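Local coordinates for particle-associated lyase (PDB 4Y9V), which probably cleaves the capsular polysaccharide of Acinetobacter baumannii as the tailspike lyase of bacteriophage AP22, and binds a capsular saccharide, at residues 573-578 / 582-587; 469-474 / 492-497; 160-165 / 380-385. All blocks are in the same frame, centred on the assembly; numbering follows the deposited sequence. Where two conformers were deposited one is given.

From the N terminus the chain first reaches interaction 3, where 160-165, in a loop of an Ig-like tailspike region, meets 380-385 on the pectin lyase-like beta-helix. This closes the longest excursion, 214 residues. Interaction 2 follows farther along the helix, about 27 Å away between centres, and joins 469-474 to 492-497 across its interior after 17 residues. Interaction 1 comes last, in the second Ig-like region, where 573-578 folds back on 582-587 with three residues between. The contacts run in series and neither nest nor cross. Interactions 1 and 2, with centres about 44 Å apart, both also meet a second subunit.

Interaction 1. Residues 573-578 / 582-587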
loop_
_atom_site.group_PDB
_atom_site.type_symbol
_atom_site.label_atom_id
_atom_site.label_comp_id
_atom_site.label_asym_id
_atom_site.label_seq_id
_atom_site.Cartn_x
_atom_site.Cartn_y
_atom_site.Cartn_z
ATOM N N PHE A 573 57.289 -2.848 -8.249
ATOM C CA PHE A 573 56.421 -3.653 -9.091
ATOM C C PHE A 573 56.660 -3.325 -10.584
ATOM O O PHE A 573 56.714 -4.253 -11.400
ATOM C CB PHE A 573 54.927 -3.486 -8.706
ATOM C CG PHE A 573 54.054 -4.462 -9.407
ATOM C CD1 PHE A 573 53.989 -5.785 -8.985
ATOM C CD2 PHE A 573 53.299 -4.103 -10.500
ATOM C CE1 PHE A 573 53.187 -6.682 -9.637
ATOM C CE2 PHE A 573 52.498 -5.023 -11.158
ATOM C CZ PHE A 573 52.453 -6.331 -10.719
ATOM N N PHE A 574 56.772 -2.042 -10.913
ATOM C CA PHE A 574 56.923 -1.613 -12.284
ATOM C C PHE A 574 58.345 -1.147 -12.641
ATOM O O PHE A 574 58.551 -0.676 -13.753
ATOM C CB PHE A 574 55.929 -0.493 -12.644
ATOM C CG PHE A 574 54.486 -0.994 -12.681
ATOM C CD1 PHE A 574 54.082 -1.940 -13.596
ATOM C CD2 PHE A 574 53.537 -0.488 -11.792
ATOM C CE1 PHE A 574 52.771 -2.384 -13.659
ATOM C CE2 PHE A 574 52.231 -0.954 -11.835
ATOM C CZ PHE A 574 51.840 -1.871 -12.767
ATOM N N ASN A 575 59.293 -1.313 -11.709
ATOM C CA ASN A 575 60.670 -0.894 -11.964
ATOM C C ASN A 575 61.648 -1.989 -11.586
ATOM O O ASN A 575 61.637 -2.505 -10.479
ATOM C CB ASN A 575 61.016 0.385 -11.136
ATOM C CG ASN A 575 60.239 1.535 -11.696
ATOM O OD1 ASN A 575 60.621 2.141 -12.713
ATOM N ND2 ASN A 575 59.058 1.802 -11.130
ATOM N N GLU A 576 62.549 -2.237 -12.559
ATOM C CA GLU A 576 63.621 -3.236 -12.392
ATOM C C GLU A 576 64.661 -2.769 -11.373
ATOM O O GLU A 576 65.242 -3.601 -10.663
ATOM C CB GLU A 576 64.291 -3.444 -13.750
ATOM C CG GLU A 576 63.325 -4.121 -14.747
ATOM C CD GLU A 576 62.257 -3.243 -15.401
ATOM O OE1 GLU A 576 62.428 -2.018 -15.478
ATOM O OE2 GLU A 576 61.274 -3.773 -15.866
ATOM N N ASP A 577 64.850 -1.458 -11.253
ATOM C CA ASP A 577 65.805 -0.865 -10.328
ATOM C C ASP A 577 65.214 0.466 -9.939
ATOM O O ASP A 577 65.123 1.384 -10.726
ATOM C CB ASP A 577 67.157 -0.643 -11.000
ATOM C CG ASP A 577 68.208 -0.083 -10.087
ATOM O OD1 ASP A 577 67.874 0.466 -9.030
ATOM O OD2 ASP A 577 69.389 -0.180 -10.467
ATOM N N THR A 578 64.762 0.606 -8.656
ATOM C CA THR A 578 64.113 1.814 -8.241
ATOM C C THR A 578 65.076 2.977 -8.067
ATOM O O THR A 578 64.587 4.098 -7.838
ATOM C CB THR A 578 63.287 1.607 -6.951
ATOM O OG1 THR A 578 64.207 1.124 -5.960
ATOM C CG2 THR A 578 62.201 0.581 -7.174
ATOM N N PRO A 582 63.738 8.521 -14.780
ATOM C CA PRO A 582 62.375 8.428 -14.252
ATOM C C PRO A 582 61.977 7.005 -13.923
ATOM O O PRO A 582 62.408 6.037 -14.556
ATOM C CB PRO A 582 61.540 8.942 -15.448
ATOM C CG PRO A 582 62.494 9.410 -16.463
ATOM C CD PRO A 582 63.862 9.086 -16.134
ATOM N N LEU A 583 61.109 6.891 -12.930
ATOM C CA LEU A 583 60.482 5.631 -12.554
ATOM C C LEU A 583 59.253 5.414 -13.444
ATOM O O LEU A 583 58.479 6.330 -13.690
ATOM C CB LEU A 583 60.045 5.685 -11.116
ATOM C CG LEU A 583 61.211 5.746 -10.113
ATOM C CD1 LEU A 583 60.813 6.480 -8.868
ATOM C CD2 LEU A 583 61.790 4.354 -9.868
ATOM N N ARG A 584 59.107 4.162 -13.920
ATOM C CA ARG A 584 57.941 3.766 -14.693
ATOM C C ARG A 584 56.689 3.746 -13.798
ATOM O O ARG A 584 56.729 3.180 -12.717
ATOM C CB ARG A 584 58.190 2.374 -15.257
ATOM C CG ARG A 584 57.086 1.875 -16.186
ATOM C CD ARG A 584 57.411 0.542 -16.779
ATOM N NE ARG A 584 58.567 0.522 -17.674
ATOM C CZ ARG A 584 59.806 0.139 -17.347
ATOM N NH1 ARG A 584 60.160 -0.193 -16.094
ATOM N NH2 ARG A 584 60.732 0.125 -18.286
ATOM N N THR A 585 55.618 4.345 -14.342
ATOM C CA THR A 585 54.325 4.304 -13.640
ATOM C C THR A 585 53.235 4.035 -14.672
ATOM O O THR A 585 53.397 4.325 -15.869
ATOM C CB THR A 585 53.982 5.541 -12.825
ATOM O OG1 THR A 585 53.668 6.506 -13.798
ATOM C CG2 THR A 585 55.118 6.064 -11.970
ATOM N N PRO A 586 52.109 3.460 -14.228
ATOM C CA PRO A 586 51.017 3.134 -15.148
ATOM C C PRO A 586 49.952 4.223 -15.183
ATOM O O PRO A 586 49.099 4.300 -14.297
ATOM C CB PRO A 586 50.456 1.874 -14.490
ATOM C CG PRO A 586 50.640 2.089 -13.023
ATOM C CD PRO A 586 51.944 2.802 -12.926
ATOM N N THR A 587 49.946 5.115 -16.194
ATOM C CA THR A 587 48.906 6.148 -16.228
ATOM C C THR A 587 47.604 5.548 -16.749
ATOM O O THR A 587 47.563 5.082 -17.895
ATOM C CB THR A 587 49.340 7.306 -17.140
ATOM O OG1 THR A 587 50.510 7.942 -16.613
ATOM C CG2 THR A 587 48.218 8.350 -17.246
HETATM O O HOH W 1 63.410 -0.234 -17.225
#
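F574 meets both R584 and P586 where the loop after strand 555-561 folds back on the chain entering strand 586-594, within an Ig-like region of the tailspike. Its ring meets the pyrrolidine obliquely, CE2 of F574 lying 3.6 Å from CG of P586, and the two side chains cross at about a right angle; W569 packs edge-to-face on the same phenyl. The F574 carbonyl serves R584 instead: NH1 of R584 reaches F574 O at 2.9 Å, with the oxygen close to the guanidinium plane. R584 is extended to CD and then bends (chi3 -65°), which turns its head so that NH1 points back to this carbonyl. The backbone oxygens of K606 and K607 take NE and NH2, so the buried arginine is held by three carbonyls.

N575 turns its amide to the backbone of R584 and grips it twice, much as a neighbouring strand would. OD1 of N575 accepts from R584 N at 2.8 Å on a lone pair, while ND2 of N575 donates to R584 O at 3.1 Å, also in the carbonyl plane; ND2 has a second partner in A571 O. E576 stands at the more exposed margin. Its OE1 forms a salt bridge with NH1 of R584 at 3.0 Å through the syn lone pair, the carboxylate turned 80° from the guanidinium, and a water joins OE1 to NH2 of R584. The other oxygen, OE2, bonds to OG1 of T610, which should help fix the carboxylate's rotation.

T585 OG1 is hydrogen-bonded to T587 OG1 of a second subunit, and T587 OG1 to T585 OG1 of the third, placing this turn at the trimer interface. The segment finishes at T578, whose O lies 3.5 Å from CD2 of L583, the same methyl that packs on CG of N575.

Interaction 2. Residues 469-474 / 492-497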
loop_
_atom_site.group_PDB
_atom_site.type_symbol
_atom_site.label_atom_id
_atom_site.label_comp_id
_atom_site.label_asym_id
_atom_site.label_seq_id
_atom_site.Cartn_x
_atom_site.Cartn_y
_atom_site.Cartn_z
ATOM N N ARG A 469 14.972 -4.592 -26.470
ATOM C CA ARG A 469 15.602 -3.511 -27.201
ATOM C C ARG A 469 15.832 -2.283 -26.330
ATOM O O ARG A 469 16.919 -1.689 -26.400
ATOM C CB ARG A 469 14.793 -3.121 -28.450
ATOM C CG ARG A 469 15.486 -2.138 -29.334
ATOM C CD ARG A 469 14.607 -1.576 -30.501
ATOM N NE ARG A 469 13.779 -0.365 -30.037
ATOM C CZ ARG A 469 13.358 0.464 -30.962
ATOM N NH1 ARG A 469 13.356 0.618 -32.346
ATOM N NH2 ARG A 469 12.681 1.494 -30.375
ATOM N N HIS A 470 14.839 -1.863 -25.555
ATOM C CA HIS A 470 14.989 -0.640 -24.766
ATOM C C HIS A 470 14.137 -0.677 -23.510
ATOM O O HIS A 470 13.041 -1.240 -23.492
ATOM C CB HIS A 470 14.688 0.623 -25.563
ATOM C CG HIS A 470 13.253 0.829 -25.963
ATOM N ND1 HIS A 470 12.780 0.468 -27.194
ATOM C CD2 HIS A 470 12.232 1.361 -25.251
ATOM C CE1 HIS A 470 11.474 0.799 -27.184
ATOM N NE2 HIS A 470 11.113 1.328 -26.044
ATOM N N TRP A 471 14.635 0.036 -22.491
ATOM C CA TRP A 471 13.838 0.365 -21.314
ATOM C C TRP A 471 12.947 1.582 -21.567
ATOM O O TRP A 471 11.756 1.526 -21.245
ATOM C CB TRP A 471 14.737 0.556 -20.082
ATOM C CG TRP A 471 15.185 -0.758 -19.493
ATOM C CD1 TRP A 471 16.312 -1.470 -19.790
ATOM C CD2 TRP A 471 14.467 -1.506 -18.527
ATOM N NE1 TRP A 471 16.342 -2.630 -19.038
ATOM C CE2 TRP A 471 15.219 -2.682 -18.245
ATOM C CE3 TRP A 471 13.265 -1.300 -17.828
ATOM C CZ2 TRP A 471 14.800 -3.636 -17.325
ATOM C CZ3 TRP A 471 12.860 -2.254 -16.897
ATOM C CH2 TRP A 471 13.620 -3.409 -16.652
ATOM N N ALA A 472 13.484 2.681 -22.094
ATOM C CA ALA A 472 12.708 3.891 -22.329
ATOM C C ALA A 472 12.965 4.454 -23.726
ATOM O O ALA A 472 14.114 4.543 -24.157
ATOM C CB ALA A 472 13.064 4.972 -21.303
ATOM N N TRP A 473 11.882 4.903 -24.370
ATOM C CA TRP A 473 11.990 5.613 -25.651
ATOM C C TRP A 473 10.807 6.566 -25.768
ATOM O O TRP A 473 9.684 6.198 -25.419
ATOM C CB TRP A 473 11.992 4.646 -26.818
ATOM C CG TRP A 473 12.290 5.282 -28.142
ATOM C CD1 TRP A 473 13.217 6.246 -28.430
ATOM C CD2 TRP A 473 11.669 4.947 -29.395
ATOM N NE1 TRP A 473 13.211 6.538 -29.768
ATOM C CE2 TRP A 473 12.276 5.763 -30.393
ATOM C CE3 TRP A 473 10.660 4.054 -29.780
ATOM C CZ2 TRP A 473 11.903 5.678 -31.738
ATOM C CZ3 TRP A 473 10.290 3.974 -31.102
ATOM C CH2 TRP A 473 10.903 4.802 -32.069
ATOM N N VAL A 474 11.068 7.779 -26.257
ATOM C CA VAL A 474 10.057 8.807 -26.525
ATOM C C VAL A 474 10.405 9.400 -27.885
ATOM O O VAL A 474 11.532 9.839 -28.071
ATOM C CB VAL A 474 10.072 9.895 -25.438
ATOM C CG1 VAL A 474 9.056 10.984 -25.774
ATOM C CG2 VAL A 474 9.825 9.317 -24.057
ATOM N N ASP A 492 17.709 4.280 -13.838
ATOM C CA ASP A 492 18.877 4.262 -12.951
ATOM C C ASP A 492 19.033 2.979 -12.119
ATOM O O ASP A 492 20.112 2.813 -11.537
ATOM C CB ASP A 492 18.911 5.474 -12.050
ATOM C CG ASP A 492 17.769 5.538 -11.064
ATOM O OD1 ASP A 492 16.838 4.758 -11.167
ATOM O OD2 ASP A 492 17.836 6.437 -10.162
ATOM N N ASP A 493 18.038 2.124 -12.066
ATOM C CA ASP A 493 18.066 0.966 -11.168
ATOM C C ASP A 493 17.069 -0.067 -11.710
ATOM O O ASP A 493 15.927 -0.128 -11.290
ATOM C CB ASP A 493 17.745 1.347 -9.747
ATOM C CG ASP A 493 17.852 0.210 -8.753
ATOM O OD1 ASP A 493 18.288 -0.925 -9.128
ATOM O OD2 ASP A 493 17.479 0.468 -7.562
ATOM N N VAL A 494 17.558 -0.836 -12.684
ATOM C CA VAL A 494 16.813 -1.883 -13.352
ATOM C C VAL A 494 17.713 -3.124 -13.376
ATOM O O VAL A 494 18.938 -2.993 -13.309
ATOM C CB VAL A 494 16.404 -1.491 -14.794
ATOM C CG1 VAL A 494 15.573 -0.216 -14.788
ATOM C CG2 VAL A 494 17.597 -1.358 -15.731
ATOM N N VAL A 495 17.078 -4.293 -13.534
ATOM C CA VAL A 495 17.759 -5.575 -13.542
ATOM C C VAL A 495 17.271 -6.399 -14.733
ATOM O O VAL A 495 16.114 -6.798 -14.778
ATOM C CB VAL A 495 17.536 -6.333 -12.205
ATOM C CG1 VAL A 495 18.397 -7.594 -12.191
ATOM C CG2 VAL A 495 17.791 -5.451 -10.984
ATOM N N ASN A 496 18.117 -6.685 -15.737
ATOM C CA ASN A 496 17.822 -7.733 -16.720
ATOM C C ASN A 496 18.480 -9.014 -16.192
ATOM O O ASN A 496 19.703 -9.098 -16.088
ATOM C CB ASN A 496 18.356 -7.399 -18.103
ATOM C CG ASN A 496 17.413 -6.469 -18.828
ATOM O OD1 ASN A 496 16.406 -7.055 -19.452
ATOM N ND2 ASN A 496 17.555 -5.236 -18.795
ATOM N N THR A 497 17.660 -10.005 -15.848
ATOM C CA THR A 497 18.175 -11.205 -15.222
ATOM C C THR A 497 18.872 -12.155 -16.196
ATOM O O THR A 497 19.615 -13.029 -15.729
ATOM C CB THR A 497 17.086 -11.917 -14.422
ATOM O OG1 THR A 497 16.152 -12.435 -15.376
ATOM C CG2 THR A 497 16.443 -11.001 -13.406
#
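W471 and V494 face each other across the interior of the right-handed parallel beta-helix expected of a pectin lyase-like domain. W471 stands where the chain turns a corner within strand 470-476, and V494 lies in strand 486-496. The two backbones stay well apart, 8.8 Å between CA of W471 and CA of V494 at their nearest, so the contact is made mainly by side chains.

The main interaction is CH-pi. CB of V494 sits 3.8 Å from the centroid of the six-membered ring of W471, only 15° off the ring normal. Its two methyls spread along the same face of the indole: CG1 hangs 4.0 Å from CE3 on the benzene side, whereas CG2 reaches back to the seam between the rings, 3.7 Å from CE2 of W471. With CG beside its own backbone N (chi1 -78°) and the ring nearly perpendicular to the CA-CB-CG plane (chi2 91°), the indole presents this broad surface to the valine.

Apolar packing continues around the pair. I457, V461 and C463 of the neighbouring strands touch the indole, and the first two also press on V494, sealing the tryptophan into the hydrophobic filling of the coil. V494 O is hydrogen-bonded to NH2 of R520 of a second subunit, so the strand that lines the core also takes part in the trimer interface.

Polar contact is confined to the indole edge. The amide of N496 stands near the ring plane there, its own plane turned 70° from the indole. It was probably modelled turned over; if reversed, it may accept a hydrogen bond from the indole nitrogen, NE1 of W471 being 2.9 Å from the atom modelled as ND2 of N496.

Interaction 3. Residues 160-165 / 380-385; sequences FSYSPY and EPRGGE. Unlike the reference sequence in segment 380-385: E380 (reference Lys). With EDO (1,2-ethanediol), chain D.
The guanidinium of R382 lies flat on the ring of Y162, planes 3° apart, where the Ig-like region's loop meets a turn of the pectin lyase-like beta-helix leading into strand 384-389. The cation-pi contact is off-centre, with CZ of R382 4.0 Å from the Y162 centroid, and CD of R382 lies over the same face as a CH-pi partner. The arginine, extended from CG to NE, comes in across the ring; its NE donates to Y162 O at 2.8 Å, close to the guanidinium plane but tilted from that of the carbonyl. One residue thus holds both a face and the edge of the group. Along the remaining edge NH2 donates to a water and NH1 to O1 of a 1,2-ethanediol, probably from crystallisation, which passes a bond on to G383 O.

Y165 makes the second overlap. CA of E380 stands 3.6 Å from the centroid of its ring, almost on the normal, while ring and glutamate run past each other in opposite directions. A water links Y165 OH to P381 O, and the hydroxyl also bonds to E410 N. E380, lysine in the reference sequence, makes a salt bridge through OE2 with R166 and a hydrogen bond through OE1 with Y169; in the deposited chain it thus contacts two saccharide-pocket residues, its side chain about 6 Å from the bound sugar.

Within the loop, an ST turn shapes the approach, Y165 N donating to S163 OG at 3.2 Å. That hydroxyl in turn donates to a water, 2.6 Å from S163 OG, which bonds to E380 O.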
loop_
_atom_site.group_PDB
_atom_site.type_symbol
_atom_site.label_atom_id
_atom_site.label_comp_id
_atom_site.label_asym_id
_atom_site.label_seq_id
_atom_site.Cartn_x
_atom_site.Cartn_y
_atom_site.Cartn_z
ATOM N N PHE A 160 -14.922 19.704 -24.499
ATOM C CA PHE A 160 -13.480 19.490 -24.457
ATOM C C PHE A 160 -12.803 20.314 -23.352
ATOM O O PHE A 160 -11.586 20.407 -23.327
ATOM C CB PHE A 160 -12.770 19.764 -25.796
ATOM C CG PHE A 160 -13.291 18.957 -26.954
ATOM C CD1 PHE A 160 -12.925 17.632 -27.113
ATOM C CD2 PHE A 160 -14.115 19.527 -27.917
ATOM C CE1 PHE A 160 -13.340 16.909 -28.221
ATOM C CE2 PHE A 160 -14.553 18.791 -29.004
ATOM C CZ PHE A 160 -14.159 17.470 -29.173
ATOM N N SER A 161 -13.545 20.859 -22.391
ATOM C CA SER A 161 -12.945 21.759 -21.431
ATOM C C SER A 161 -12.099 21.050 -20.374
ATOM O O SER A 161 -11.294 21.719 -19.719
ATOM C CB SER A 161 -13.988 22.685 -20.798
ATOM O OG SER A 161 -15.050 21.929 -20.198
ATOM N N TYR A 162 -12.252 19.739 -20.230
ATOM C CA TYR A 162 -11.313 18.946 -19.448
ATOM C C TYR A 162 -10.237 18.295 -20.349
ATOM O O TYR A 162 -9.057 18.384 -20.055
ATOM C CB TYR A 162 -12.024 17.855 -18.609
ATOM C CG TYR A 162 -11.068 17.066 -17.747
ATOM C CD1 TYR A 162 -10.535 17.608 -16.605
ATOM C CD2 TYR A 162 -10.687 15.773 -18.092
ATOM C CE1 TYR A 162 -9.639 16.884 -15.797
ATOM C CE2 TYR A 162 -9.808 15.056 -17.311
ATOM C CZ TYR A 162 -9.282 15.599 -16.168
ATOM O OH TYR A 162 -8.397 14.840 -15.450
ATOM N N SER A 163 -10.654 17.617 -21.410
ATOM C CA SER A 163 -9.727 16.891 -22.259
ATOM C C SER A 163 -10.119 17.013 -23.712
ATOM O O SER A 163 -11.298 17.014 -24.046
ATOM C CB SER A 163 -9.735 15.422 -21.860
ATOM O OG SER A 163 -9.156 14.601 -22.876
ATOM N N PRO A 164 -9.103 17.051 -24.603
ATOM C CA PRO A 164 -9.353 17.163 -26.027
ATOM C C PRO A 164 -9.800 15.873 -26.687
ATOM O O PRO A 164 -10.114 15.862 -27.890
ATOM C CB PRO A 164 -7.992 17.638 -26.575
ATOM C CG PRO A 164 -6.998 16.915 -25.643
ATOM C CD PRO A 164 -7.655 17.096 -24.284
ATOM N N TYR A 165 -9.824 14.747 -25.960
ATOM C CA TYR A 165 -10.083 13.475 -26.605
ATOM C C TYR A 165 -11.547 13.219 -26.947
ATOM O O TYR A 165 -11.830 12.491 -27.912
ATOM C CB TYR A 165 -9.497 12.299 -25.766
ATOM C CG TYR A 165 -7.996 12.197 -25.989
ATOM C CD1 TYR A 165 -7.116 12.933 -25.217
ATOM C CD2 TYR A 165 -7.498 11.432 -27.024
ATOM C CE1 TYR A 165 -5.741 12.872 -25.477
ATOM C CE2 TYR A 165 -6.141 11.374 -27.281
ATOM C CZ TYR A 165 -5.262 12.096 -26.524
ATOM O OH TYR A 165 -3.922 12.041 -26.822
ATOM N N GLU A 380 -5.561 8.246 -23.820
ATOM C CA GLU A 380 -6.207 9.563 -23.766
ATOM C C GLU A 380 -5.450 10.455 -22.766
ATOM O O GLU A 380 -6.050 10.982 -21.824
ATOM C CB GLU A 380 -7.700 9.451 -23.424
ATOM C CG GLU A 380 -8.501 8.714 -24.488
ATOM C CD GLU A 380 -10.018 8.764 -24.278
ATOM O OE1 GLU A 380 -10.474 8.636 -23.131
ATOM O OE2 GLU A 380 -10.747 8.944 -25.279
ATOM N N PRO A 381 -4.127 10.627 -22.918
ATOM C CA PRO A 381 -3.398 11.366 -21.906
ATOM C C PRO A 381 -3.680 12.863 -21.915
ATOM O O PRO A 381 -3.664 13.518 -22.954
ATOM C CB PRO A 381 -1.915 11.131 -22.274
ATOM C CG PRO A 381 -1.947 10.827 -23.755
ATOM C CD PRO A 381 -3.253 10.076 -23.956
ATOM N N ARG A 382 -3.855 13.408 -20.721
ATOM C CA ARG A 382 -3.999 14.846 -20.485
ATOM C C ARG A 382 -2.756 15.455 -19.882
ATOM O O ARG A 382 -2.361 16.584 -20.239
ATOM C CB ARG A 382 -5.228 15.078 -19.604
ATOM C CG ARG A 382 -5.510 16.527 -19.293
ATOM C CD ARG A 382 -6.797 16.624 -18.476
ATOM N NE ARG A 382 -7.150 17.969 -18.085
ATOM C CZ ARG A 382 -6.778 18.549 -17.013
ATOM N NH1 ARG A 382 -5.881 17.980 -16.185
ATOM N NH2 ARG A 382 -7.204 19.754 -16.740
ATOM N N GLY A 383 -2.113 14.750 -18.954
ATOM C CA GLY A 383 -0.917 15.236 -18.321
ATOM C C GLY A 383 -0.874 14.794 -16.866
ATOM O O GLY A 383 -1.869 14.315 -16.324
ATOM N N GLY A 384 0.263 14.978 -16.248
ATOM C CA GLY A 384 0.502 14.519 -14.900
ATOM C C GLY A 384 1.255 13.202 -14.883
ATOM O O GLY A 384 1.870 12.806 -15.872
ATOM N N GLU A 385 1.212 12.540 -13.715
ATOM C CA GLU A 385 1.999 11.340 -13.488
ATOM C C GLU A 385 1.184 10.080 -13.765
ATOM O O GLU A 385 0.005 9.978 -13.437
ATOM C CB GLU A 385 2.503 11.238 -12.041
ATOM C CG GLU A 385 3.514 12.285 -11.683
ATOM C CD GLU A 385 4.265 12.149 -10.374
ATOM O OE1 GLU A 385 3.734 11.560 -9.439
ATOM O OE2 GLU A 385 5.442 12.597 -10.348
HETATM C C1 EDO D . -4.855 14.748 -15.303
HETATM O O1 EDO D . -4.458 15.476 -16.389
HETATM C C2 EDO D . -4.253 15.217 -14.018
HETATM O O2 EDO D . -4.817 16.457 -13.635
HETATM O O HOH W 2 -9.339 21.402 -17.569
HETATM O O HOH W 3 -7.729 13.052 -21.324
HETATM O O HOH W 4 -2.461 13.797 -25.468
#